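Local coordinates for inactive glucansucrase (Lactobacillus reuteri, PDB 5JBD), which is an inactive glucansucrase of glycosyl hydrolase family 70, built on a TIM barrel and carrying a bound calcium ion, at residues L82-W87 with Y138-S143; D91-F96 with T127-M132; D393-L398 with Q425-F430; E429-Q434 with L468-A473. All blocks are in the same frame, centred on the assembly; numbering follows the deposited sequence.

Interaction 1: L82-W87 with Y138-S143; sequences LLMYIW and YVIEQS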
# COMPACT_ATOMS: atom_id res chain seq x y z
N LEU A 82 -20.86 29.19 -11.77
CA LEU A 82 -20.58 30.40 -11.00
C LEU A 82 -19.51 31.28 -11.66
O LEU A 82 -19.57 32.51 -11.57
CB LEU A 82 -20.21 30.05 -9.55
CG LEU A 82 -21.38 29.62 -8.63
CD1 LEU A 82 -20.89 28.88 -7.39
CD2 LEU A 82 -22.22 30.82 -8.24
N LEU A 83 -18.56 30.65 -12.38
CA LEU A 83 -17.48 31.39 -13.05
C LEU A 83 -17.89 32.29 -14.21
O LEU A 83 -17.06 33.05 -14.70
CB LEU A 83 -16.36 30.44 -13.52
CG LEU A 83 -15.38 30.07 -12.41
CD1 LEU A 83 -14.61 28.81 -12.79
CD2 LEU A 83 -14.45 31.23 -12.06
N MET A 84 -19.15 32.20 -14.66
CA MET A 84 -19.73 33.21 -15.56
C MET A 84 -20.05 34.54 -14.86
O MET A 84 -20.22 35.56 -15.54
CB MET A 84 -21.05 32.70 -16.17
CG MET A 84 -20.87 31.78 -17.35
SD MET A 84 -22.43 31.03 -17.80
CE MET A 84 -23.31 32.42 -18.52
N TYR A 85 -20.21 34.49 -13.52
CA TYR A 85 -20.69 35.63 -12.71
C TYR A 85 -19.73 36.12 -11.63
O TYR A 85 -19.77 37.30 -11.29
CB TYR A 85 -22.00 35.25 -12.01
CG TYR A 85 -23.14 34.89 -12.94
CD1 TYR A 85 -24.03 35.86 -13.40
CD2 TYR A 85 -23.35 33.57 -13.32
CE1 TYR A 85 -25.08 35.52 -14.24
CE2 TYR A 85 -24.40 33.22 -14.16
CZ TYR A 85 -25.27 34.19 -14.61
OH TYR A 85 -26.30 33.86 -15.46
N ILE A 86 -18.92 35.22 -11.04
CA ILE A 86 -18.00 35.57 -9.95
C ILE A 86 -16.61 34.99 -10.16
O ILE A 86 -16.44 33.95 -10.80
CB ILE A 86 -18.53 35.10 -8.56
CG1 ILE A 86 -18.72 33.58 -8.50
CG2 ILE A 86 -19.84 35.79 -8.24
CD1 ILE A 86 -19.00 33.07 -7.10
N TRP A 87 -15.61 35.69 -9.61
CA TRP A 87 -14.19 35.33 -9.74
C TRP A 87 -13.44 35.69 -8.45
O TRP A 87 -13.86 36.60 -7.74
CB TRP A 87 -13.55 36.06 -10.93
CG TRP A 87 -14.34 35.88 -12.18
CD1 TRP A 87 -14.20 34.89 -13.09
CD2 TRP A 87 -15.43 36.69 -12.63
NE1 TRP A 87 -15.12 35.03 -14.10
CE2 TRP A 87 -15.89 36.13 -13.84
CE3 TRP A 87 -16.06 37.83 -12.13
CZ2 TRP A 87 -16.96 36.67 -14.56
CZ3 TRP A 87 -17.13 38.38 -12.84
CH2 TRP A 87 -17.57 37.80 -14.05
N TYR A 138 -24.32 37.02 -22.41
CA TYR A 138 -25.27 37.01 -23.54
C TYR A 138 -24.75 36.10 -24.68
O TYR A 138 -25.50 35.31 -25.24
CB TYR A 138 -25.55 38.44 -24.07
CG TYR A 138 -26.08 39.44 -23.05
CD1 TYR A 138 -26.95 39.05 -22.02
CD2 TYR A 138 -25.72 40.79 -23.12
CE1 TYR A 138 -27.43 39.96 -21.09
CE2 TYR A 138 -26.19 41.71 -22.18
CZ TYR A 138 -27.04 41.29 -21.17
OH TYR A 138 -27.50 42.17 -20.23
N VAL A 139 -23.46 36.20 -24.96
CA VAL A 139 -22.82 35.38 -26.01
C VAL A 139 -22.78 33.91 -25.58
O VAL A 139 -23.03 33.03 -26.39
CB VAL A 139 -21.41 35.93 -26.38
CG1 VAL A 139 -20.68 34.99 -27.34
CG2 VAL A 139 -21.53 37.33 -26.99
N ILE A 140 -22.54 33.65 -24.30
CA ILE A 140 -22.61 32.28 -23.75
C ILE A 140 -24.04 31.71 -23.90
O ILE A 140 -24.20 30.54 -24.28
CB ILE A 140 -22.12 32.21 -22.29
CG1 ILE A 140 -20.60 32.39 -22.25
CG2 ILE A 140 -22.47 30.88 -21.63
CD1 ILE A 140 -20.03 32.55 -20.87
N GLU A 141 -25.06 32.50 -23.58
CA GLU A 141 -26.46 32.04 -23.70
C GLU A 141 -26.85 31.78 -25.16
O GLU A 141 -27.63 30.87 -25.45
CB GLU A 141 -27.42 33.06 -23.07
CG GLU A 141 -27.30 33.18 -21.55
CD GLU A 141 -27.66 31.91 -20.79
OE1 GLU A 141 -28.47 31.11 -21.30
OE2 GLU A 141 -27.15 31.72 -19.67
N GLN A 142 -26.30 32.56 -26.09
CA GLN A 142 -26.46 32.26 -27.51
C GLN A 142 -25.85 30.90 -27.86
O GLN A 142 -26.46 30.12 -28.60
CB GLN A 142 -25.82 33.33 -28.37
CG GLN A 142 -26.53 34.66 -28.33
CD GLN A 142 -25.59 35.77 -28.81
OE1 GLN A 142 -24.58 35.51 -29.50
NE2 GLN A 142 -25.86 36.99 -28.40
N SER A 143 -24.67 30.61 -27.31
CA SER A 143 -24.00 29.33 -27.52
C SER A 143 -24.78 28.15 -26.91
O SER A 143 -24.94 27.12 -27.56
CB SER A 143 -22.56 29.38 -27.01
OG SER A 143 -21.89 28.14 -27.21
O HOH W 1 -26.24 33.99 -18.26
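Ile140 meets Met84 tip to tip, and this apolar pair carries most of the contact. Two branches of the isoleucine are used. CG2 touches the terminal methyl, with 3.6 Å from Ile140 CG2 to Met84 CE. It also reaches the sulfur, at 3.8 Å from Ile140 CG2 to Met84 SD. CD1 lies further back along the same chain, 3.7 Å from Ile140 CD1 to Met84 CG. Met84 is extended as far as SD and then bends at chi3 (71°), which lays CE against the isoleucine. Phe96 and Leu153 also pack on Met84, and Phe100 and Leu153 on Ile140.

The contact joins a 3-10 turn, residues 82-84, to the long helix 126-147. The turn follows strand 80-81 and leads into helix 90-101. Leu82 O takes both Tyr85 N and Ile86 N. Met84 O is bonded to Arg137 NH1, a second tie between the turn and that helix.

One residue on, Glu141 brings its carboxylate alongside the apolar pair, with 4.1 Å from Glu141 OE2 to Met84 CE. The same oxygen accepts from a water, 2.8 Å from Glu141 OE2 to the water oxygen. This water also donates to Tyr85 OH, so it bridges phenol and carboxylate. Glu141 OE2 forms a salt bridge with Arg80 NE as well, which would be expected to favour the charged carboxylate in this buried setting.

Interaction 2: D91-F96 with T127-M132; sequences DVQAQF and TVLANM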
# COMPACT_ATOMS: atom_id res chain seq x y z
N ASP A 91 -7.98 39.90 -11.93
CA ASP A 91 -7.03 39.15 -12.75
C ASP A 91 -7.73 37.95 -13.43
O ASP A 91 -7.69 37.82 -14.65
CB ASP A 91 -5.85 38.69 -11.87
CG ASP A 91 -4.77 37.92 -12.64
OD1 ASP A 91 -4.61 38.12 -13.87
OD2 ASP A 91 -4.05 37.13 -12.00
N VAL A 92 -8.38 37.12 -12.62
CA VAL A 92 -9.02 35.89 -13.10
C VAL A 92 -10.27 36.20 -13.94
O VAL A 92 -10.55 35.50 -14.91
CB VAL A 92 -9.33 34.92 -11.92
CG1 VAL A 92 -10.07 33.67 -12.39
CG2 VAL A 92 -8.03 34.52 -11.21
N GLN A 93 -10.98 37.27 -13.58
CA GLN A 93 -12.10 37.74 -14.38
C GLN A 93 -11.65 38.07 -15.80
O GLN A 93 -12.27 37.63 -16.78
CB GLN A 93 -12.75 38.97 -13.73
CG GLN A 93 -13.96 39.55 -14.46
CD GLN A 93 -14.52 40.81 -13.81
OE1 GLN A 93 -13.85 41.43 -13.00
NE2 GLN A 93 -15.74 41.18 -14.16
N ALA A 94 -10.57 38.83 -15.91
CA ALA A 94 -10.02 39.19 -17.22
C ALA A 94 -9.54 37.94 -17.96
O ALA A 94 -9.77 37.83 -19.16
CB ALA A 94 -8.91 40.22 -17.09
N GLN A 95 -8.94 36.99 -17.23
CA GLN A 95 -8.56 35.70 -17.83
C GLN A 95 -9.75 34.91 -18.35
O GLN A 95 -9.69 34.34 -19.45
CB GLN A 95 -7.81 34.81 -16.85
CG GLN A 95 -6.39 35.24 -16.50
CD GLN A 95 -5.79 34.31 -15.46
OE1 GLN A 95 -5.72 33.10 -15.68
NE2 GLN A 95 -5.39 34.86 -14.32
N PHE A 96 -10.84 34.89 -17.59
CA PHE A 96 -12.08 34.22 -18.02
C PHE A 96 -12.58 34.79 -19.34
O PHE A 96 -12.90 34.04 -20.27
CB PHE A 96 -13.16 34.32 -16.95
CG PHE A 96 -14.46 33.68 -17.34
CD1 PHE A 96 -14.64 32.31 -17.21
CD2 PHE A 96 -15.50 34.45 -17.83
CE1 PHE A 96 -15.83 31.71 -17.56
CE2 PHE A 96 -16.70 33.85 -18.20
CZ PHE A 96 -16.87 32.48 -18.06
N THR A 127 -15.63 48.97 -14.48
CA THR A 127 -16.90 49.00 -15.21
C THR A 127 -16.76 48.42 -16.63
O THR A 127 -17.71 47.83 -17.14
CB THR A 127 -17.53 50.41 -15.24
OG1 THR A 127 -16.60 51.35 -15.77
CG2 THR A 127 -17.95 50.85 -13.84
N VAL A 128 -15.59 48.56 -17.25
CA VAL A 128 -15.31 47.94 -18.56
C VAL A 128 -15.31 46.40 -18.45
O VAL A 128 -15.94 45.73 -19.28
CB VAL A 128 -13.98 48.44 -19.18
CG1 VAL A 128 -13.58 47.61 -20.41
CG2 VAL A 128 -14.09 49.91 -19.54
N LEU A 129 -14.62 45.85 -17.45
CA LEU A 129 -14.61 44.39 -17.22
C LEU A 129 -16.02 43.86 -16.94
O LEU A 129 -16.39 42.81 -17.44
CB LEU A 129 -13.68 43.99 -16.07
CG LEU A 129 -12.17 44.04 -16.28
CD1 LEU A 129 -11.47 43.58 -15.01
CD2 LEU A 129 -11.73 43.20 -17.47
N ALA A 130 -16.78 44.59 -16.12
CA ALA A 130 -18.15 44.18 -15.78
C ALA A 130 -19.01 44.14 -17.03
O ALA A 130 -19.74 43.18 -17.26
CB ALA A 130 -18.74 45.12 -14.74
N ASN A 131 -18.90 45.18 -17.84
CA ASN A 131 -19.63 45.28 -19.10
C ASN A 131 -19.25 44.17 -20.09
O ASN A 131 -20.14 43.57 -20.70
CB ASN A 131 -19.42 46.67 -19.72
CG ASN A 131 -20.28 46.91 -20.93
OD1 ASN A 131 -19.80 46.88 -22.06
ND2 ASN A 131 -21.56 47.18 -20.71
N MET A 132 -17.95 43.89 -20.24
CA MET A 132 -17.51 42.76 -21.07
C MET A 132 -18.03 41.43 -20.53
O MET A 132 -18.49 40.59 -21.30
CB MET A 132 -15.98 42.72 -21.19
CG MET A 132 -15.40 43.86 -22.00
SD MET A 132 -13.60 43.78 -22.05
CE MET A 132 -13.22 44.67 -23.56
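Gln93 lies across Leu129, and the two side chains cross obliquely. CG of the glutamine is anti to the backbone N (chi1 -179°) and the chain stays extended beyond it. This carries the amide out to the second helix. There the oxygen meets a methyl, with 3.8 Å from Gln93 OE1 to Leu129 CD1. The nitrogen lies over the backbone, 3.7 Å from Gln93 NE2 to Leu129 O, a contact rather than a bond. It also comes within 4.1 Å of the next amide, measured from Gln93 NE2 to Ala130 N. Trp87 and Ala133 also touch Gln93.

The pair is a piece of helix-helix packing between helix 90-101 and helix 126-147. The two short segments run roughly the same way, at 39°. Their axes come no closer than 10.4 Å.

Ala94 follows, and its CA is 6.9 Å from the CA of Leu129, the closest pair of CA atoms across the two segments. Its methyl makes a looser apolar contact, 4.1 Å from Ala94 CB to Leu129 CD2. Leu129 thus sends one methyl to the glutamine and the other to the alanine. Phe96, later on the same helix, packs on Leu136 of the long helix and on Ile157 and Phe160 of helix 151-162.

Interaction 3: D393-L398 with Q425-F430; sequences DQRKNL and QAWQEF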
# COMPACT_ATOMS: atom_id res chain seq x y z
N ASP A 393 5.99 -4.38 -3.60
CA ASP A 393 6.56 -3.03 -3.59
C ASP A 393 7.96 -2.97 -4.18
O ASP A 393 8.32 -1.99 -4.84
CB ASP A 393 6.61 -2.44 -2.18
CG ASP A 393 5.27 -1.98 -1.69
OD1 ASP A 393 4.54 -1.32 -2.46
OD2 ASP A 393 4.95 -2.26 -0.52
N GLN A 394 8.76 -4.00 -3.95
CA GLN A 394 10.13 -4.01 -4.48
C GLN A 394 10.17 -4.19 -6.01
O GLN A 394 11.00 -3.58 -6.69
CB GLN A 394 11.01 -5.04 -3.76
CG GLN A 394 11.12 -4.81 -2.26
CD GLN A 394 11.52 -3.38 -1.91
OE1 GLN A 394 12.41 -2.80 -2.52
NE2 GLN A 394 10.84 -2.80 -0.93
N ARG A 395 9.28 -5.03 -6.53
CA ARG A 395 9.11 -5.14 -7.98
C ARG A 395 8.63 -3.81 -8.57
O ARG A 395 9.13 -3.39 -9.61
CB ARG A 395 8.17 -6.27 -8.36
CG ARG A 395 8.14 -6.56 -9.86
CD ARG A 395 9.38 -7.30 -10.32
NE ARG A 395 9.17 -8.75 -10.24
CZ ARG A 395 10.07 -9.66 -9.85
NH1 ARG A 395 11.29 -9.32 -9.42
NH2 ARG A 395 9.72 -10.94 -9.87
N LYS A 396 7.68 -3.15 -7.89
CA LYS A 396 7.19 -1.81 -8.27
C LYS A 396 8.30 -0.76 -8.33
O LYS A 396 8.36 0.02 -9.28
CB LYS A 396 6.07 -1.35 -7.33
CG LYS A 396 5.63 0.12 -7.49
CD LYS A 396 5.00 0.68 -6.23
CE LYS A 396 6.05 0.87 -5.13
NZ LYS A 396 5.48 1.61 -3.99
N ASN A 397 9.17 -0.73 -7.30
CA ASN A 397 10.33 0.18 -7.29
C ASN A 397 11.20 0.03 -8.54
O ASN A 397 11.58 1.03 -9.16
CB ASN A 397 11.22 -0.05 -6.05
CG ASN A 397 10.58 0.43 -4.76
OD1 ASN A 397 9.57 1.15 -4.76
ND2 ASN A 397 11.17 0.04 -3.63
N LEU A 398 11.48 -1.21 -8.91
CA LEU A 398 12.31 -1.53 -10.06
C LEU A 398 11.66 -1.07 -11.38
O LEU A 398 12.33 -0.47 -12.24
CB LEU A 398 12.57 -3.04 -10.10
CG LEU A 398 13.72 -3.61 -10.94
CD1 LEU A 398 14.18 -4.94 -10.34
CD2 LEU A 398 13.32 -3.81 -12.40
N GLN A 425 5.89 -0.84 -21.52
CA GLN A 425 7.21 -0.76 -22.10
C GLN A 425 8.25 -1.27 -21.09
O GLN A 425 9.11 -2.06 -21.42
CB GLN A 425 7.54 0.68 -22.50
CG GLN A 425 8.93 0.88 -23.11
CD GLN A 425 9.31 2.34 -23.29
OE1 GLN A 425 8.45 3.21 -23.41
NE2 GLN A 425 10.61 2.61 -23.30
N ALA A 426 8.15 -0.78 -19.85
CA ALA A 426 9.05 -1.23 -18.78
C ALA A 426 9.01 -2.75 -18.59
O ALA A 426 10.04 -3.38 -18.43
CB ALA A 426 8.73 -0.50 -17.49
N TRP A 427 7.81 -3.34 -18.61
CA TRP A 427 7.69 -4.81 -18.47
C TRP A 427 8.28 -5.61 -19.61
O TRP A 427 8.93 -6.63 -19.39
CB TRP A 427 6.23 -5.24 -18.20
CG TRP A 427 5.98 -5.20 -16.74
CD1 TRP A 427 5.32 -4.23 -16.03
CD2 TRP A 427 6.48 -6.14 -15.78
NE1 TRP A 427 5.34 -4.54 -14.68
CE2 TRP A 427 6.04 -5.71 -14.50
CE3 TRP A 427 7.23 -7.32 -15.88
CZ2 TRP A 427 6.35 -6.41 -13.33
CZ3 TRP A 427 7.53 -8.02 -14.71
CH2 TRP A 427 7.09 -7.56 -13.45
N GLN A 428 8.10 -5.14 -20.85
CA GLN A 428 8.77 -5.77 -21.99
C GLN A 428 10.29 -5.73 -21.77
O GLN A 428 10.96 -6.74 -21.94
CB GLN A 428 8.40 -5.10 -23.30
CG GLN A 428 8.76 -5.92 -24.53
CD GLN A 428 8.23 -5.31 -25.81
OE1 GLN A 428 8.68 -4.25 -26.25
NE2 GLN A 428 7.26 -5.99 -26.42
N GLU A 429 10.80 -4.57 -21.35
CA GLU A 429 12.24 -4.40 -21.07
C GLU A 429 12.70 -5.29 -19.93
O GLU A 429 13.75 -5.93 -20.03
CB GLU A 429 12.56 -2.93 -20.78
CG GLU A 429 12.46 -2.05 -22.02
CD GLU A 429 12.41 -0.56 -21.71
OE1 GLU A 429 12.26 -0.18 -20.52
OE2 GLU A 429 12.50 0.25 -22.66
N PHE A 430 11.90 -5.35 -18.86
CA PHE A 430 12.20 -6.20 -17.71
C PHE A 430 12.29 -7.69 -18.08
O PHE A 430 13.29 -8.33 -17.75
CB PHE A 430 11.18 -6.01 -16.58
CG PHE A 430 11.44 -6.89 -15.39
CD1 PHE A 430 12.30 -6.48 -14.38
CD2 PHE A 430 10.87 -8.16 -15.31
CE1 PHE A 430 12.55 -7.30 -13.29
CE2 PHE A 430 11.13 -8.99 -14.22
CZ PHE A 430 11.97 -8.55 -13.22
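The helix segments 393-398 and 425-430 cross nearly at right angles, 99° between their directions. Their axes stay 11.9 Å apart at closest. The nearest CA atoms, those of Leu398 and Phe430, are 9.0 Å apart, so long side chains fill the space between.

Phe430 is touched by two of them. Leu398 comes to its edge, near the ring plane, with 3.5 Å from Leu398 CD2 to Phe430 CD1. Arg395 reaches the far end of the ring. Phe430 CZ lies over one face of the guanidinium, offset toward its rim, 3.9 Å from Arg395 NH1. The two planes are 41° apart, so this is not a flat stack.

Trp427 flanks the aliphatic part of the arginine, with 3.9 Å from Trp427 CH2 to Arg395 CG. Its ring stands almost upright to the guanidinium, at 81°. The arginine leaves its backbone with CG anti to N, then bends at chi2 and chi3, which lays the chain across the ends of both aromatic rings, near Trp427 CH2 and Phe430 CZ. Its head forms salt bridges through NE to Glu471 and through NH2 to Asp467. These should hold the guanidinium in place and balance its charge.

Both helices belong to the excursion between strands 385-388 and 460-464. Those strands are parallel neighbours, so the helices form part of a beta-alpha-beta crossover of the TIM barrel.

Interaction 4: E429-Q434 with L468-A473; sequences EFYADQ and LYNETA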
# COMPACT_ATOMS: atom_id res chain seq x y z
N GLU A 429 10.80 -4.57 -21.35
CA GLU A 429 12.24 -4.40 -21.07
C GLU A 429 12.70 -5.29 -19.93
O GLU A 429 13.75 -5.93 -20.03
CB GLU A 429 12.56 -2.93 -20.78
CG GLU A 429 12.46 -2.05 -22.02
CD GLU A 429 12.41 -0.56 -21.71
OE1 GLU A 429 12.26 -0.18 -20.52
OE2 GLU A 429 12.50 0.25 -22.66
N PHE A 430 11.90 -5.35 -18.86
CA PHE A 430 12.20 -6.20 -17.71
C PHE A 430 12.29 -7.69 -18.08
O PHE A 430 13.29 -8.33 -17.75
CB PHE A 430 11.18 -6.01 -16.58
CG PHE A 430 11.44 -6.89 -15.39
CD1 PHE A 430 12.30 -6.48 -14.38
CD2 PHE A 430 10.87 -8.16 -15.31
CE1 PHE A 430 12.55 -7.30 -13.29
CE2 PHE A 430 11.13 -8.99 -14.22
CZ PHE A 430 11.97 -8.55 -13.22
N TYR A 431 11.27 -8.24 -18.74
CA TYR A 431 11.28 -9.69 -19.05
C TYR A 431 12.47 -10.09 -19.91
O TYR A 431 13.06 -11.14 -19.69
CB TYR A 431 10.00 -10.15 -19.77
CG TYR A 431 8.74 -10.23 -18.94
CD1 TYR A 431 8.66 -11.07 -17.82
CD2 TYR A 431 7.61 -9.51 -19.31
CE1 TYR A 431 7.49 -11.15 -17.07
CE2 TYR A 431 6.45 -9.59 -18.57
CZ TYR A 431 6.39 -10.42 -17.46
OH TYR A 431 5.23 -10.48 -16.74
N ALA A 432 12.81 -9.25 -20.89
CA ALA A 432 13.99 -9.49 -21.73
C ALA A 432 15.26 -9.42 -20.88
O ALA A 432 16.13 -10.28 -20.99
CB ALA A 432 14.05 -8.50 -22.87
N ASP A 433 15.34 -8.42 -20.01
CA ASP A 433 16.52 -8.24 -19.14
C ASP A 433 16.68 -9.38 -18.14
O ASP A 433 17.80 -9.86 -17.90
CB ASP A 433 16.47 -6.89 -18.42
CG ASP A 433 17.76 -6.56 -17.70
OD1 ASP A 433 18.77 -6.27 -18.39
OD2 ASP A 433 17.77 -6.57 -16.45
N GLN A 434 15.58 -9.84 -17.56
CA GLN A 434 15.62 -10.94 -16.57
C GLN A 434 16.28 -12.21 -17.13
O GLN A 434 16.96 -12.94 -16.39
CB GLN A 434 14.20 -11.25 -16.06
CG GLN A 434 14.11 -12.19 -14.87
CD GLN A 434 12.67 -12.43 -14.41
OE1 GLN A 434 11.78 -12.76 -15.22
NE2 GLN A 434 12.43 -12.24 -13.13
N LEU A 468 7.78 -16.92 -9.04
CA LEU A 468 7.34 -18.22 -9.60
C LEU A 468 6.62 -18.10 -10.94
O LEU A 468 6.69 -19.02 -11.75
CB LEU A 468 6.43 -18.96 -8.61
CG LEU A 468 7.01 -19.33 -7.24
CD1 LEU A 468 6.02 -20.19 -6.46
CD2 LEU A 468 8.33 -20.06 -7.37
N TYR A 469 5.94 -16.98 -11.19
CA TYR A 469 5.13 -16.80 -12.40
C TYR A 469 5.41 -15.44 -13.03
O TYR A 469 5.74 -14.47 -12.32
CB TYR A 469 3.63 -16.94 -12.06
CG TYR A 469 3.30 -18.32 -11.53
CD1 TYR A 469 3.03 -19.38 -12.41
CD2 TYR A 469 3.31 -18.58 -10.15
CE1 TYR A 469 2.77 -20.66 -11.93
CE2 TYR A 469 3.04 -19.85 -9.66
CZ TYR A 469 2.78 -20.89 -10.53
OH TYR A 469 2.52 -22.15 -10.04
N ASN A 470 5.26 -15.36 -14.36
CA ASN A 470 5.31 -14.07 -15.06
C ASN A 470 4.08 -13.27 -14.66
O ASN A 470 2.95 -13.60 -15.04
CB ASN A 470 5.37 -14.26 -16.58
CG ASN A 470 6.68 -14.88 -17.03
OD1 ASN A 470 7.69 -14.85 -16.32
ND2 ASN A 470 6.68 -15.42 -18.25
N GLU A 471 4.31 -12.22 -13.87
CA GLU A 471 3.25 -11.63 -13.06
C GLU A 471 2.29 -10.71 -13.81
O GLU A 471 1.24 -10.37 -13.26
CB GLU A 471 3.86 -10.92 -11.84
CG GLU A 471 4.64 -9.64 -12.14
CD GLU A 471 5.63 -9.33 -11.01
OE1 GLU A 471 6.70 -9.95 -10.97
OE2 GLU A 471 5.32 -8.49 -10.15
N THR A 472 2.64 -10.30 -15.04
CA THR A 472 1.71 -9.52 -15.89
C THR A 472 0.82 -10.39 -16.79
O THR A 472 -0.11 -9.85 -17.39
CB THR A 472 2.44 -8.51 -16.78
OG1 THR A 472 3.28 -9.20 -17.69
CG2 THR A 472 3.27 -7.54 -15.94
N ALA A 473 1.09 -11.69 -16.90
CA ALA A 473 0.20 -12.58 -17.65
C ALA A 473 -1.03 -12.92 -16.79
O ALA A 473 -1.11 -12.53 -15.62
CB ALA A 473 0.92 -13.85 -18.08
O HOH W 2 9.01 -13.10 -14.52
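Tyr431 OH and Thr472 OG1 share a short hydrogen bond of 2.5 Å, and either could be the donor. The threonine oxygen approaches at the edge of the phenol, in the ring plane, and Thr472 OG1 is 3.3 Å from Tyr431 CE2. Its chi1 of 63° sets OG1 between the backbone N and the carbonyl carbon, turned to the phenol. The methyl stays close too, with 3.6 Å from Thr472 CG2 to Tyr431 OH.

Asn470 packs on the other ortho carbon of the phenol. Its CB and its OD1 each come within 3.8 Å of Tyr431 CE1. The amide is tilted 59° from the ring, so the two do not stack. Asn470 ND2 is bonded to Glu478 OE1, which should help fix the rotation of the amide. A water lies between Asn470 OD1 and Gln434 OE1, with 2.8 Å from the water oxygen to Asn470 OD1. It too sits at the edge of the Tyr431 ring.

The loop here follows barrel strand 460-464 and the short helix 465-468, and it folds as a type I beta turn from Asn470 to Ala473. The turn is closed by the bond from Ala473 N to Asn470 O, 3.3 Å long. Helix 420-434, which precedes strand 460-464 in the chain, sets its tyrosine against a turn in the loop that follows that strand.

Within the turn, Glu471 OE2 is hydrogen-bonded to Tyr464 OH and Ser657 OG. Trp427 meets the Tyr431 ring with planes at about 45°. A bound glycerol, probably from the crystallisation liquor, lies about 3 Å from the Tyr431 side chain.

Overall arrangement
The four contacts form two clusters. Interactions 1 and 2 have centres 12 Å apart and share helix 126-147. Along the chain, interaction 2 lies between the two segments of interaction 1. They touch where Trp87 packs on Gln93 and Phe96, and Met84 on Phe96. Interactions 3 and 4 follow later, with centres 8 Å apart. They share helix 420-434, with Glu429 and Phe430, and the Arg395-Glu471 salt bridge joins them. Centres of the two clusters are 48 to 57 Å apart, without touching. Interactions 1 and 2 lie 44 and 47 Å from the chain's centre, in a peripheral helical region; 3 and 4, at 17 and 22 Å, pack helices and a loop around the TIM barrel.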